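PDB 1TSJ: conserved hypothetical protein from Staphylococcus aureus subsp. aureus, which is of unknown function but belongs to a 3-demethylubiquinone-9 3-methyltransferase family of the glyoxalase clan. Local coordinates for residues E31-A36 / I53-G58. Sequence-based numbering, arbitrary orientation.
Sequences EIITMA and IFTLNG
Two consecutive residues, Ile33 and Thr34, stand opposite the single residue Ile53, so strand 31-37 carries one residue more than its antiparallel partner, strand 49-56, at this point. The carbonyl of Ile53 serves the whole irregularity: Ile33 N donates to Ile53 O at 2.8 Å, in the carbonyl plane though bent at the hydrogen, and Thr34 N adds a weak, more bent bond to the same oxygen. Ile53 N returns a bond to Thr34 O, an oxygen whose position is doubtful. Thr55 N donates to Glu31 O at 2.9 Å and 164°.

Ile33, turned off the regular facing by the bulge, runs alongside Ile53, the two side chains leaving in the same sense, and its CG1 rests 3.8 Å from Ile53 CG2. With CG1 of Ile53 beside its own backbone N (chi1 -65°), CG2 falls anti to that N and is the branch that meets Ile33. The other branch of Ile33, CG2, lies 3.8 Å from Thr55 OG1. On the face carrying Thr34, Ile53 and Thr55, Thr34 meets Ile53, CB to CB at 4.0 Å, while Thr34 OG1, held beside its own backbone N, gives a weak bond to Ile33 O.

Ile32 and Phe54 occupy the other face as a non-hydrogen-bonded pair. Ile32 CG1 approaches Phe54 CB at 4.3 Å, whereas the ring, with CG between N and the carbonyl carbon (chi1 59°), leads away from strand 31-37. Ile32 packs on Val20 and Thr24 of helix 16-26, which covers this face. The arrangement is a classic beta bulge in the hairpin of strands 31-37 and 49-56, part of a mixed sheet consistent with a glyoxalase-type fold.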
loop_
_atom_site.group_PDB
_atom_site.type_symbol
_atom_site.label_atom_id
_atom_site.label_comp_id
_atom_site.label_asym_id
_atom_site.label_seq_id
_atom_site.Cartn_x
_atom_site.Cartn_y
_atom_site.Cartn_z
ATOM N N GLU A 31 11.186 -8.472 9.788
ATOM C CA GLU A 31 10.900 -7.758 10.994
ATOM C C GLU A 31 9.668 -6.873 10.824
ATOM O O GLU A 31 9.482 -6.238 9.830
ATOM C CB GLU A 31 12.066 -6.895 11.291
ATOM C CG GLU A 31 11.848 -6.190 12.607
ATOM C CD GLU A 31 12.954 -5.203 12.992
ATOM O OE1 GLU A 31 13.782 -4.931 12.144
ATOM O OE2 GLU A 31 12.950 -4.680 14.151
ATOM N N ILE A 32 8.812 -6.807 11.831
ATOM C CA ILE A 32 7.764 -5.856 11.807
ATOM C C ILE A 32 8.330 -4.452 12.111
ATOM O O ILE A 32 8.801 -4.219 13.221
ATOM C CB ILE A 32 6.692 -6.244 12.766
ATOM C CG1 ILE A 32 5.833 -7.338 12.155
ATOM C CG2 ILE A 32 5.756 -5.109 12.969
ATOM C CD1 ILE A 32 4.852 -8.058 13.158
ATOM N N ILE A 33 8.324 -3.530 11.128
ATOM C CA ILE A 33 8.766 -2.256 11.481
ATOM C C ILE A 33 7.656 -1.299 12.010
ATOM O O ILE A 33 7.929 -0.437 12.753
ATOM C CB ILE A 33 9.796 -1.651 10.457
ATOM C CG1 ILE A 33 9.220 -0.497 9.722
ATOM C CG2 ILE A 33 10.378 -2.680 9.439
ATOM C CD1 ILE A 33 9.289 0.819 10.502
ATOM N N THR A 34 6.383 -1.506 11.764
ATOM C CA THR A 34 5.337 -0.509 12.068
ATOM C C THR A 34 4.062 -1.310 12.028
ATOM O O THR A 34 3.780 -2.030 11.046
ATOM C CB THR A 34 5.273 0.602 10.942
ATOM O OG1 THR A 34 6.280 1.668 11.139
ATOM C CG2 THR A 34 3.825 1.309 10.763
HETATM N N MSE A 35 3.332 -1.238 13.133
HETATM C CA MSE A 35 2.000 -1.608 13.168
HETATM C C MSE A 35 1.137 -0.618 13.859
HETATM O O MSE A 35 1.397 -0.292 15.024
HETATM C CB MSE A 35 1.908 -2.849 13.967
HETATM C CG MSE A 35 1.978 -4.011 13.172
HETATM SE SE MSE A 35 0.600 -5.304 13.608
HETATM C CE MSE A 35 1.118 -6.630 12.092
ATOM N N ALA A 36 0.033 -0.227 13.223
ATOM C CA ALA A 36 -0.930 0.637 13.846
ATOM C C ALA A 36 -2.258 -0.002 13.721
ATOM O O ALA A 36 -2.611 -0.379 12.635
ATOM C CB ALA A 36 -0.920 1.964 13.249
ATOM N N ILE A 53 4.140 -1.930 8.186
ATOM C CA ILE A 53 5.256 -2.012 7.315
ATOM C C ILE A 53 6.191 -3.052 7.914
ATOM O O ILE A 53 6.644 -2.917 9.036
ATOM C CB ILE A 53 5.962 -0.695 7.262
ATOM C CG1 ILE A 53 5.072 0.332 6.640
ATOM C CG2 ILE A 53 7.217 -0.794 6.483
ATOM C CD1 ILE A 53 5.683 1.620 6.662
ATOM N N PHE A 54 6.515 -4.055 7.129
ATOM C CA PHE A 54 7.351 -5.110 7.585
ATOM C C PHE A 54 8.381 -5.441 6.527
ATOM O O PHE A 54 8.295 -5.050 5.388
ATOM C CB PHE A 54 6.455 -6.256 8.043
ATOM C CG PHE A 54 5.537 -6.826 6.998
ATOM C CD1 PHE A 54 4.381 -6.254 6.663
ATOM C CD2 PHE A 54 5.851 -8.007 6.332
ATOM C CE1 PHE A 54 3.575 -6.871 5.591
ATOM C CE2 PHE A 54 5.081 -8.550 5.411
ATOM C CZ PHE A 54 3.969 -8.013 5.031
ATOM N N THR A 55 9.367 -6.161 6.935
ATOM C CA THR A 55 10.434 -6.695 6.086
ATOM C C THR A 55 10.316 -8.211 5.889
ATOM O O THR A 55 9.802 -8.889 6.747
ATOM C CB THR A 55 11.713 -6.366 6.829
ATOM O OG1 THR A 55 11.909 -4.947 6.740
ATOM C CG2 THR A 55 12.823 -6.762 6.115
ATOM N N LEU A 56 10.733 -8.726 4.719
ATOM C CA LEU A 56 10.904 -10.145 4.442
ATOM C C LEU A 56 12.144 -10.164 3.600
ATOM O O LEU A 56 12.089 -9.638 2.469
ATOM C CB LEU A 56 9.801 -10.742 3.569
ATOM C CG LEU A 56 8.372 -10.667 4.075
ATOM C CD1 LEU A 56 7.255 -11.429 3.213
ATOM C CD2 LEU A 56 8.320 -11.179 5.366
ATOM N N ASN A 57 13.202 -10.791 4.092
ATOM C CA ASN A 57 14.504 -10.781 3.456
ATOM C C ASN A 57 14.992 -9.441 3.178
ATOM O O ASN A 57 15.481 -9.182 2.180
ATOM C CB ASN A 57 14.461 -11.618 2.192
ATOM C CG ASN A 57 14.250 -13.086 2.547
ATOM O OD1 ASN A 57 15.278 -13.780 2.799
ATOM N ND2 ASN A 57 12.978 -13.517 2.802
ATOM N N GLY A 58 14.759 -8.532 4.068
ATOM C CA GLY A 58 15.173 -7.140 3.886
ATOM C C GLY A 58 14.354 -6.335 2.881
ATOM O O GLY A 58 14.713 -5.181 2.527
#